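Local structure of thioredoxin family protein (Streptococcus pneumoniae, 2YP6) at residues F102-V107 / K131-L136; Q148-P153 / I167-I172. The protein is a surface-exposed lipoprotein of the thioredoxin fold that probably acts as a thiol-disulfide oxidoreductase in resistance to extracellular oxidative stress. All coordinates share one frame; numbering follows the deposited sequence.

From the N terminus, the first segment reached lies on strand 102-108; the chain then runs through helix 120-127 and returns alongside strand 102-108 as strand 135-137, so interaction 1 closes a parallel beta-alpha-beta crossover. After helix 142-146 the chain enters the loop that carries the cis-proline, passes through the antiparallel strands 154-158 and 164-169, and interaction 2 closes this hairpin unit. The contacts lie in series, neither enclosing nor crossing the other. Their centres lie about 16 Å apart, and both reach the same mixed sheet: interaction 1 joins neighbouring parallel strands in its interior, interaction 2 joins the end of edge strand 164-169 to the cis-proline loop, whose Pro153 touches disulfide-bonded Cys84.

Interaction 1 (F102-V107 / K131-L136); sequences FEILTV and KDIPVL
The parallel strands of a beta-alpha-beta crossover in the thioredoxin fold meet where Thr106 pairs with Val135 and Val107 with Leu136, helix 120-127 making the connection. The ladder is short: the touching parts of the two segments run 51° apart, and 131-134 is still loop. Thr106 brackets the incoming strand: its O accepts a bond from Leu136 N at 2.8 Å, while its N donates a hydrogen bond to Pro134 O (3.1 Å). With chi1 at 81°, OG1 stands between the backbone N and carbonyl carbon of Thr106 and gives Pro134 O a second hydrogen bond, 2.8 Å long; the same hydroxyl is also bonded to Trp77 NE1. Upstream, the Pro134 ring sits against the Ile104 carbonyl, with CG 3.2 Å from Ile104 O, an oxygen buried here without a hydrogen-bonding partner. Leu105 CD2 meets Pro134 CB with the side chains roughly at right angles, and Leu105 CD1 approaches Leu136 CD1 on the face that also carries Val107. On the face of Thr106 and Val135, helix 88-96 covers Thr106 and Ile133, whose methyls press unusually close, Thr106 CG2 to Ile133 CG2 being 3.5 Å.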
loop_
_atom_site.group_PDB
_atom_site.type_symbol
_atom_site.label_atom_id
_atom_site.label_comp_id
_atom_site.label_asym_id
_atom_site.label_seq_id
_atom_site.Cartn_x
_atom_site.Cartn_y
_atom_site.Cartn_z
ATOM N N PHE A 102 -3.073 7.855 -10.277
ATOM C CA PHE A 102 -3.022 6.708 -9.395
ATOM C C PHE A 102 -3.494 7.031 -7.973
ATOM O O PHE A 102 -3.415 8.161 -7.527
ATOM C CB PHE A 102 -1.612 6.101 -9.342
ATOM C CG PHE A 102 -0.546 7.024 -8.816
ATOM C CD1 PHE A 102 0.116 7.898 -9.668
ATOM C CD2 PHE A 102 -0.160 6.977 -7.482
ATOM C CE1 PHE A 102 1.123 8.727 -9.194
ATOM C CE2 PHE A 102 0.849 7.808 -7.007
ATOM C CZ PHE A 102 1.484 8.685 -7.884
ATOM N N GLU A 103 -3.989 6.009 -7.304
ATOM C CA GLU A 103 -4.394 6.062 -5.911
ATOM C C GLU A 103 -3.341 5.346 -5.095
ATOM O O GLU A 103 -2.798 4.321 -5.531
ATOM C CB GLU A 103 -5.730 5.347 -5.747
ATOM C CG GLU A 103 -6.073 4.895 -4.318
ATOM C CD GLU A 103 -6.721 5.994 -3.450
ATOM O OE1 GLU A 103 -7.221 6.995 -4.033
ATOM O OE2 GLU A 103 -6.714 5.839 -2.185
ATOM N N ILE A 104 -3.088 5.854 -3.900
ATOM C CA ILE A 104 -2.205 5.204 -2.946
ATOM C C ILE A 104 -2.993 4.440 -1.873
ATOM O O ILE A 104 -3.908 4.998 -1.235
ATOM C CB ILE A 104 -1.291 6.242 -2.246
ATOM C CG1 ILE A 104 -0.422 6.943 -3.282
ATOM C CG2 ILE A 104 -0.488 5.577 -1.178
ATOM C CD1 ILE A 104 0.074 8.314 -2.858
ATOM N N LEU A 105 -2.619 3.175 -1.673
ATOM C CA LEU A 105 -3.185 2.326 -0.624
ATOM C C LEU A 105 -2.040 1.606 0.045
ATOM O O LEU A 105 -1.116 1.128 -0.630
ATOM C CB LEU A 105 -4.125 1.249 -1.173
ATOM C CG LEU A 105 -5.398 1.692 -1.878
ATOM C CD1 LEU A 105 -6.146 0.473 -2.421
ATOM C CD2 LEU A 105 -6.269 2.497 -0.952
ATOM N N THR A 106 -2.080 1.539 1.369
ATOM C CA THR A 106 -1.079 0.765 2.088
ATOM C C THR A 106 -1.794 -0.255 2.945
ATOM O O THR A 106 -2.937 -0.034 3.316
ATOM C CB THR A 106 -0.120 1.628 2.925
ATOM O OG1 THR A 106 -0.730 1.979 4.178
ATOM C CG2 THR A 106 0.295 2.883 2.150
ATOM N N VAL A 107 -1.101 -1.356 3.238
ATOM C CA VAL A 107 -1.648 -2.483 3.972
ATOM C C VAL A 107 -0.701 -2.911 5.098
ATOM O O VAL A 107 0.507 -3.096 4.876
ATOM C CB VAL A 107 -1.882 -3.694 3.039
ATOM C CG1 VAL A 107 -2.660 -4.808 3.788
ATOM C CG2 VAL A 107 -2.602 -3.278 1.738
ATOM N N LYS A 131 -0.050 11.043 8.072
ATOM C CA LYS A 131 -1.445 11.287 7.731
ATOM C C LYS A 131 -1.607 11.327 6.220
ATOM O O LYS A 131 -0.629 11.293 5.486
ATOM C CB LYS A 131 -1.931 12.592 8.355
ATOM C CG LYS A 131 -1.140 13.804 7.913
ATOM C CD LYS A 131 -1.595 15.049 8.664
ATOM C CE LYS A 131 -1.004 16.306 8.058
ATOM N NZ LYS A 131 -1.742 16.735 6.825
ATOM N N ASP A 132 -2.856 11.393 5.766
ATOM C CA ASP A 132 -3.184 11.435 4.341
ATOM C C ASP A 132 -2.789 10.191 3.573
ATOM O O ASP A 132 -2.738 10.219 2.343
ATOM C CB ASP A 132 -2.577 12.683 3.685
ATOM C CG ASP A 132 -3.035 13.973 4.360
ATOM O OD1 ASP A 132 -4.209 14.059 4.774
ATOM O OD2 ASP A 132 -2.212 14.897 4.528
ATOM N N ILE A 133 -2.529 9.097 4.280
ATOM C CA ILE A 133 -2.155 7.836 3.648
ATOM C C ILE A 133 -3.149 6.783 4.107
ATOM O O ILE A 133 -3.238 6.536 5.296
ATOM C CB ILE A 133 -0.747 7.376 4.093
ATOM C CG1 ILE A 133 0.311 8.346 3.584
ATOM C CG2 ILE A 133 -0.447 5.956 3.586
ATOM C CD1 ILE A 133 0.289 8.540 2.091
ATOM N N PRO A 134 -3.909 6.174 3.179
ATOM C CA PRO A 134 -4.778 5.068 3.593
ATOM C C PRO A 134 -4.017 3.899 4.163
ATOM O O PRO A 134 -3.015 3.429 3.593
ATOM C CB PRO A 134 -5.463 4.651 2.288
ATOM C CG PRO A 134 -5.401 5.851 1.432
ATOM C CD PRO A 134 -4.115 6.517 1.756
ATOM N N VAL A 135 -4.506 3.401 5.289
ATOM C CA VAL A 135 -3.941 2.191 5.849
ATOM C C VAL A 135 -5.047 1.172 5.987
ATOM O O VAL A 135 -6.036 1.411 6.680
ATOM C CB VAL A 135 -3.310 2.421 7.235
ATOM C CG1 VAL A 135 -2.752 1.107 7.786
ATOM C CG2 VAL A 135 -2.224 3.489 7.176
ATOM N N LEU A 136 -4.872 0.048 5.309
ATOM C CA LEU A 136 -5.853 -1.017 5.325
ATOM C C LEU A 136 -5.385 -2.123 6.266
ATOM O O LEU A 136 -4.197 -2.443 6.323
ATOM C CB LEU A 136 -6.031 -1.575 3.926
ATOM C CG LEU A 136 -6.417 -0.555 2.843
ATOM C CD1 LEU A 136 -6.744 -1.314 1.581
ATOM C CD2 LEU A 136 -7.566 0.352 3.270
#

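Interaction 2 (Q148-P153 / I167-I172)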
loop_
_atom_site.group_PDB
_atom_site.type_symbol
_atom_site.label_atom_id
_atom_site.label_comp_id
_atom_site.label_asym_id
_atom_site.label_seq_id
_atom_site.Cartn_x
_atom_site.Cartn_y
_atom_site.Cartn_z
ATOM N N GLN A 148 1.850 -12.712 -1.898
ATOM C CA GLN A 148 3.109 -13.435 -1.688
ATOM C C GLN A 148 4.226 -12.556 -1.145
ATOM O O GLN A 148 5.368 -12.569 -1.627
ATOM C CB GLN A 148 3.530 -14.104 -2.989
ATOM C CG GLN A 148 2.477 -15.097 -3.497
ATOM C CD GLN A 148 2.978 -15.942 -4.650
ATOM O OE1 GLN A 148 2.367 -15.975 -5.714
ATOM N NE2 GLN A 148 4.089 -16.634 -4.442
ATOM N N ILE A 149 3.909 -11.814 -0.100
ATOM C CA ILE A 149 4.888 -10.923 0.473
ATOM C C ILE A 149 6.006 -11.751 1.118
ATOM O O ILE A 149 5.732 -12.688 1.858
ATOM C CB ILE A 149 4.224 -9.974 1.467
ATOM C CG1 ILE A 149 3.151 -9.145 0.744
ATOM C CG2 ILE A 149 5.265 -9.074 2.147
ATOM C CD1 ILE A 149 3.673 -8.354 -0.463
ATOM N N ARG A 150 7.256 -11.435 0.784
ATOM C CA ARG A 150 8.418 -12.129 1.367
ATOM C C ARG A 150 9.229 -11.161 2.237
ATOM O O ARG A 150 9.863 -11.567 3.214
ATOM C CB ARG A 150 9.314 -12.706 0.257
ATOM C CG ARG A 150 9.842 -11.623 -0.708
ATOM C CD ARG A 150 11.068 -12.049 -1.555
ATOM N NE ARG A 150 10.707 -12.942 -2.658
ATOM C CZ ARG A 150 11.350 -13.021 -3.827
ATOM N NH1 ARG A 150 12.407 -12.258 -4.090
ATOM N NH2 ARG A 150 10.913 -13.878 -4.742
ATOM N N SER A 151 9.208 -9.878 1.871
ATOM C CA SER A 151 9.944 -8.854 2.600
ATOM C C SER A 151 9.173 -7.549 2.551
ATOM O O SER A 151 8.287 -7.364 1.696
ATOM C CB SER A 151 11.304 -8.642 1.958
ATOM O OG SER A 151 11.119 -8.518 0.564
ATOM N N ILE A 152 9.472 -6.652 3.486
ATOM C CA ILE A 152 8.784 -5.359 3.497
ATOM C C ILE A 152 9.795 -4.238 3.624
ATOM O O ILE A 152 10.896 -4.434 4.160
ATOM C CB ILE A 152 7.710 -5.255 4.645
ATOM C CG1 ILE A 152 8.289 -5.778 5.952
ATOM C CG2 ILE A 152 6.420 -6.000 4.265
ATOM C CD1 ILE A 152 7.426 -5.443 7.119
ATOM N N PRO A 153 9.453 -3.053 3.095
ATOM C CA PRO A 153 8.231 -2.778 2.347
ATOM C C PRO A 153 8.294 -3.408 0.964
ATOM O O PRO A 153 9.394 -3.549 0.436
ATOM C CB PRO A 153 8.234 -1.250 2.223
ATOM C CG PRO A 153 9.692 -0.860 2.296
ATOM C CD PRO A 153 10.378 -1.903 3.132
ATOM N N ILE A 167 6.637 -4.372 -9.691
ATOM C CA ILE A 167 6.819 -4.767 -8.309
ATOM C C ILE A 167 8.178 -4.245 -7.863
ATOM O O ILE A 167 9.179 -4.385 -8.572
ATOM C CB ILE A 167 6.821 -6.307 -8.140
ATOM C CG1 ILE A 167 5.583 -6.935 -8.792
ATOM C CG2 ILE A 167 6.890 -6.668 -6.639
ATOM C CD1 ILE A 167 5.650 -8.414 -8.889
ATOM N N GLN A 168 8.226 -3.698 -6.661
ATOM C CA GLN A 168 9.467 -3.215 -6.091
ATOM C C GLN A 168 9.650 -3.793 -4.685
ATOM O O GLN A 168 8.747 -3.716 -3.861
ATOM C CB GLN A 168 9.437 -1.688 -6.035
ATOM C CG GLN A 168 10.779 -1.095 -5.558
ATOM C CD GLN A 168 11.777 -0.879 -6.694
ATOM O OE1 GLN A 168 11.453 -1.011 -7.889
ATOM N NE2 GLN A 168 12.984 -0.484 -6.327
ATOM N N PHE A 169 10.802 -4.399 -4.452
ATOM C CA PHE A 169 11.189 -4.924 -3.141
ATOM C C PHE A 169 11.991 -3.821 -2.471
ATOM O O PHE A 169 12.979 -3.324 -3.010
ATOM C CB PHE A 169 11.984 -6.227 -3.305
ATOM C CG PHE A 169 11.240 -7.265 -4.106
ATOM C CD1 PHE A 169 10.142 -7.931 -3.557
ATOM C CD2 PHE A 169 11.602 -7.556 -5.412
ATOM C CE1 PHE A 169 9.434 -8.878 -4.295
ATOM C CE2 PHE A 169 10.887 -8.484 -6.152
ATOM C CZ PHE A 169 9.794 -9.133 -5.597
ATOM N N GLY A 170 11.534 -3.388 -1.314
ATOM C CA GLY A 170 12.113 -2.219 -0.686
ATOM C C GLY A 170 11.410 -0.971 -1.191
ATOM O O GLY A 170 10.500 -1.048 -2.029
ATOM N N ALA A 171 11.812 0.181 -0.677
ATOM C CA ALA A 171 11.152 1.433 -1.029
ATOM C C ALA A 171 11.414 1.783 -2.487
ATOM O O ALA A 171 12.433 1.404 -3.060
ATOM C CB ALA A 171 11.625 2.563 -0.116
ATOM N N ILE A 172 10.475 2.501 -3.087
ATOM C CA ILE A 172 10.655 3.038 -4.437
ATOM C C ILE A 172 10.592 4.568 -4.334
ATOM O O ILE A 172 9.772 5.095 -3.599
ATOM C CB ILE A 172 9.584 2.475 -5.411
ATOM C CG1 ILE A 172 9.862 2.915 -6.850
ATOM C CG2 ILE A 172 8.173 2.857 -4.982
ATOM C CD1 ILE A 172 8.966 2.228 -7.855
#
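A single backbone hydrogen bond joins the loop 148-153 to the end of strand 164-169: Gly170 N donates to Pro153 O over 2.8 Å, in a bond bent to 140° at the hydrogen. Gly170 has a positive phi of 88°, a backbone shape readily taken by glycine, where the chain turns out of the strand. The Pro153 ring lies beside this turn, its CG 3.8 Å from Ala171 N and 3.9 Å from Gly170 C, so the proline is packed against backbone. Farther out, the contact becomes a surface one. The guanidinium of Arg150 lies nearly parallel to the Phe169 ring but slid off-centre, its NH1 end over one face, in a cation-pi contact with Arg150 CZ standing 5.0 Å from the ring centroid and 30° off its normal. Arg150 NH1 comes nearest the ring, at 4.3 Å from Phe169 CZ. Bends of the arginine chain at its first and third torsions help bring the group back over the phenylalanine. Ser151 OG approaches the same ring obliquely, near CD1. Gln148, with positive phi, is the C-prime residue of the Schellman motif that ends helix 142-146, and Pro153 touches Pro83 and Cys84, while Ile152 packs on Trp80 and Cys81. The cis peptide before Pro153, beside the Cys81-Cys84 disulfide, marks 148-153 as the cis-proline loop characteristic of the thioredoxin-fold active site.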